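Local atomic coordinates of adhesion and penetration protein autotransporter (Haemophilus influenzae, PDB entry 3SYJ), a protein that promotes bacterial adherence and invasion by directly binding a host cell structure, drives bacterial aggregation through self-association, and is probably also a serine protease. Residues A[430-435]-A[457-462]. Residues are numbered along the deposited sequence; the frame is centred on the assembly and turned at random.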
loop_
_atom_site.group_PDB
_atom_site.type_symbol
_atom_site.label_atom_id
_atom_site.label_comp_id
_atom_site.label_asym_id
_atom_site.label_seq_id
_atom_site.Cartn_x
_atom_site.Cartn_y
_atom_site.Cartn_z
ATOM N N LYS A 430 6.437 43.275 -26.615
ATOM C CA LYS A 430 5.988 43.474 -25.244
ATOM C C LYS A 430 5.739 44.933 -24.903
ATOM O O LYS A 430 6.489 45.819 -25.295
ATOM C CB LYS A 430 6.986 42.888 -24.247
ATOM C CG LYS A 430 6.445 42.816 -22.831
ATOM C CD LYS A 430 7.559 42.788 -21.794
ATOM C CE LYS A 430 8.312 41.473 -21.810
ATOM N NZ LYS A 430 9.450 41.531 -20.849
ATOM N N VAL A 431 4.657 45.166 -24.175
ATOM C CA VAL A 431 4.355 46.472 -23.630
ATOM C C VAL A 431 4.305 46.261 -22.135
ATOM O O VAL A 431 3.545 45.419 -21.648
ATOM C CB VAL A 431 2.980 46.964 -24.090
ATOM C CG1 VAL A 431 2.504 48.115 -23.220
ATOM C CG2 VAL A 431 3.015 47.356 -25.568
ATOM N N ILE A 432 5.138 47.000 -21.411
ATOM C CA ILE A 432 5.119 46.981 -19.954
ATOM C C ILE A 432 4.354 48.206 -19.476
ATOM O O ILE A 432 4.637 49.323 -19.905
ATOM C CB ILE A 432 6.549 47.013 -19.375
ATOM C CG1 ILE A 432 7.348 45.799 -19.861
ATOM C CG2 ILE A 432 6.506 47.062 -17.868
ATOM C CD1 ILE A 432 8.821 45.835 -19.478
ATOM N N LEU A 433 3.374 47.994 -18.605
ATOM C CA LEU A 433 2.577 49.094 -18.077
ATOM C C LEU A 433 3.112 49.558 -16.737
ATOM O O LEU A 433 3.058 48.822 -15.752
ATOM C CB LEU A 433 1.121 48.674 -17.905
ATOM C CG LEU A 433 0.432 48.121 -19.152
ATOM C CD1 LEU A 433 -0.994 47.717 -18.810
ATOM C CD2 LEU A 433 0.466 49.165 -20.265
ATOM N N GLU A 434 3.624 50.784 -16.708
ATOM C CA GLU A 434 4.028 51.406 -15.453
ATOM C C GLU A 434 3.772 52.916 -15.439
ATOM O O GLU A 434 4.671 53.690 -15.114
ATOM C CB GLU A 434 5.510 51.113 -15.147
ATOM C CG GLU A 434 5.814 51.061 -13.647
ATOM C CD GLU A 434 7.288 50.888 -13.320
ATOM O OE1 GLU A 434 8.086 50.590 -14.231
ATOM O OE2 GLU A 434 7.647 51.053 -12.135
ATOM N N GLN A 435 2.558 53.338 -15.793
ATOM C CA GLN A 435 2.205 54.753 -15.696
ATOM C C GLN A 435 2.450 55.220 -14.282
ATOM O O GLN A 435 2.170 54.487 -13.332
ATOM C CB GLN A 435 0.727 54.997 -16.001
ATOM C CG GLN A 435 0.388 55.133 -17.451
ATOM C CD GLN A 435 0.759 56.470 -18.041
ATOM O OE1 GLN A 435 0.143 57.500 -17.760
ATOM N NE2 GLN A 435 1.748 56.452 -18.897
ATOM N N THR A 457 2.554 40.740 -25.909
ATOM C CA THR A 457 2.472 40.544 -24.463
ATOM C C THR A 457 2.281 41.873 -23.732
ATOM O O THR A 457 2.980 42.853 -23.992
ATOM C CB THR A 457 3.755 39.870 -23.905
ATOM O OG1 THR A 457 3.882 38.543 -24.432
ATOM C CG2 THR A 457 3.723 39.802 -22.378
ATOM N N VAL A 458 1.332 41.903 -22.811
ATOM C CA VAL A 458 1.209 43.028 -21.908
ATOM C C VAL A 458 1.668 42.563 -20.540
ATOM O O VAL A 458 1.151 41.583 -20.014
ATOM C CB VAL A 458 -0.239 43.538 -21.821
ATOM C CG1 VAL A 458 -0.418 44.407 -20.598
ATOM C CG2 VAL A 458 -0.620 44.296 -23.098
ATOM N N GLN A 459 2.651 43.261 -19.981
ATOM C CA GLN A 459 3.229 42.913 -18.686
ATOM C C GLN A 459 2.927 44.019 -17.673
ATOM O O GLN A 459 3.117 45.205 -17.959
ATOM C CB GLN A 459 4.742 42.712 -18.826
ATOM C CG GLN A 459 5.513 42.555 -17.522
ATOM C CD GLN A 459 7.012 42.488 -17.760
ATOM O OE1 GLN A 459 7.481 41.749 -18.621
ATOM N NE2 GLN A 459 7.773 43.273 -17.001
ATOM N N LEU A 460 2.445 43.629 -16.498
ATOM C CA LEU A 460 2.065 44.595 -15.471
ATOM C C LEU A 460 3.222 44.856 -14.510
ATOM O O LEU A 460 3.712 43.937 -13.850
ATOM C CB LEU A 460 0.847 44.092 -14.685
ATOM C CG LEU A 460 -0.374 43.638 -15.489
ATOM C CD1 LEU A 460 -1.555 43.321 -14.565
ATOM C CD2 LEU A 460 -0.756 44.695 -16.509
ATOM N N ASN A 461 3.649 46.110 -14.427
ATOM C CA ASN A 461 4.664 46.491 -13.456
ATOM C C ASN A 461 4.111 47.375 -12.348
ATOM O O ASN A 461 4.867 48.020 -11.636
ATOM C CB ASN A 461 5.851 47.173 -14.139
ATOM C CG ASN A 461 6.885 46.179 -14.636
ATOM O OD1 ASN A 461 8.052 46.519 -14.799
ATOM N ND2 ASN A 461 6.460 44.942 -14.870
ATOM N N ASP A 462 2.789 47.389 -12.201
ATOM C CA ASP A 462 2.138 48.195 -11.170
ATOM C C ASP A 462 0.656 47.854 -11.089
ATOM O O ASP A 462 0.117 47.172 -11.969
ATOM C CB ASP A 462 2.328 49.689 -11.459
ATOM C CG ASP A 462 1.959 50.581 -10.269
ATOM O OD1 ASP A 462 1.757 50.067 -9.146
ATOM O OD2 ASP A 462 1.872 51.813 -10.462
HETATM O O HOH W 1 3.121 53.852 -11.203
#
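Val431 lies beside Val458 and Leu433 beside Leu460 in parallel strands 430-433 and 455-460, on successive coils of the right-handed beta-helix that forms the stalk of the secreted Hap passenger domain. The backbones are joined by four hydrogen bonds: Val431 N reaches Thr457 O at 2.9 Å, Gln459 N returns to Val431 O, Leu433 N binds Gln459 O, and Asn461 N closes the series on Leu433 O at 3.1 Å, a less straight bond (153° at the hydrogen). The other edge of strand 430-433 bonds to strand 411-414, so the stacking of coils continues.

Inside the helix, aliphatic side chains suit a buried core. Leu433 CD1 touches both Val458 CG1 and Leu460 CD2, each at 3.8 Å, while Val431 and Val458 both rest on Val426 of strand 423-427.

The outer face mixes Lys430, Gln459 and Thr457 with the apolar Ile432; all four are only partly exposed, so an apolar side chain can pack beside the stems of polar ones. Gln459 extends with CG anti to its backbone nitrogen, alongside Ile432, whose CD1 lies 3.7 Å from Gln459 NE2. Ile432 CG2 also meets Asn461 CB at 3.8 Å. Beyond the strands, the CG of Glu434 lies 3.9 Å from Asn461 CB, and Asp462 forms a salt bridge with Lys443.

Lys430 suits this outer face because its apolar stem can run beside Thr457 CG2 before the charge is reached. A bend at chi3 (-71°) brings its ammonium round to the neighbouring coil, where NZ donates to Gln459 OE1 at 3.0 Å, tilted 24° from the carbonyl plane.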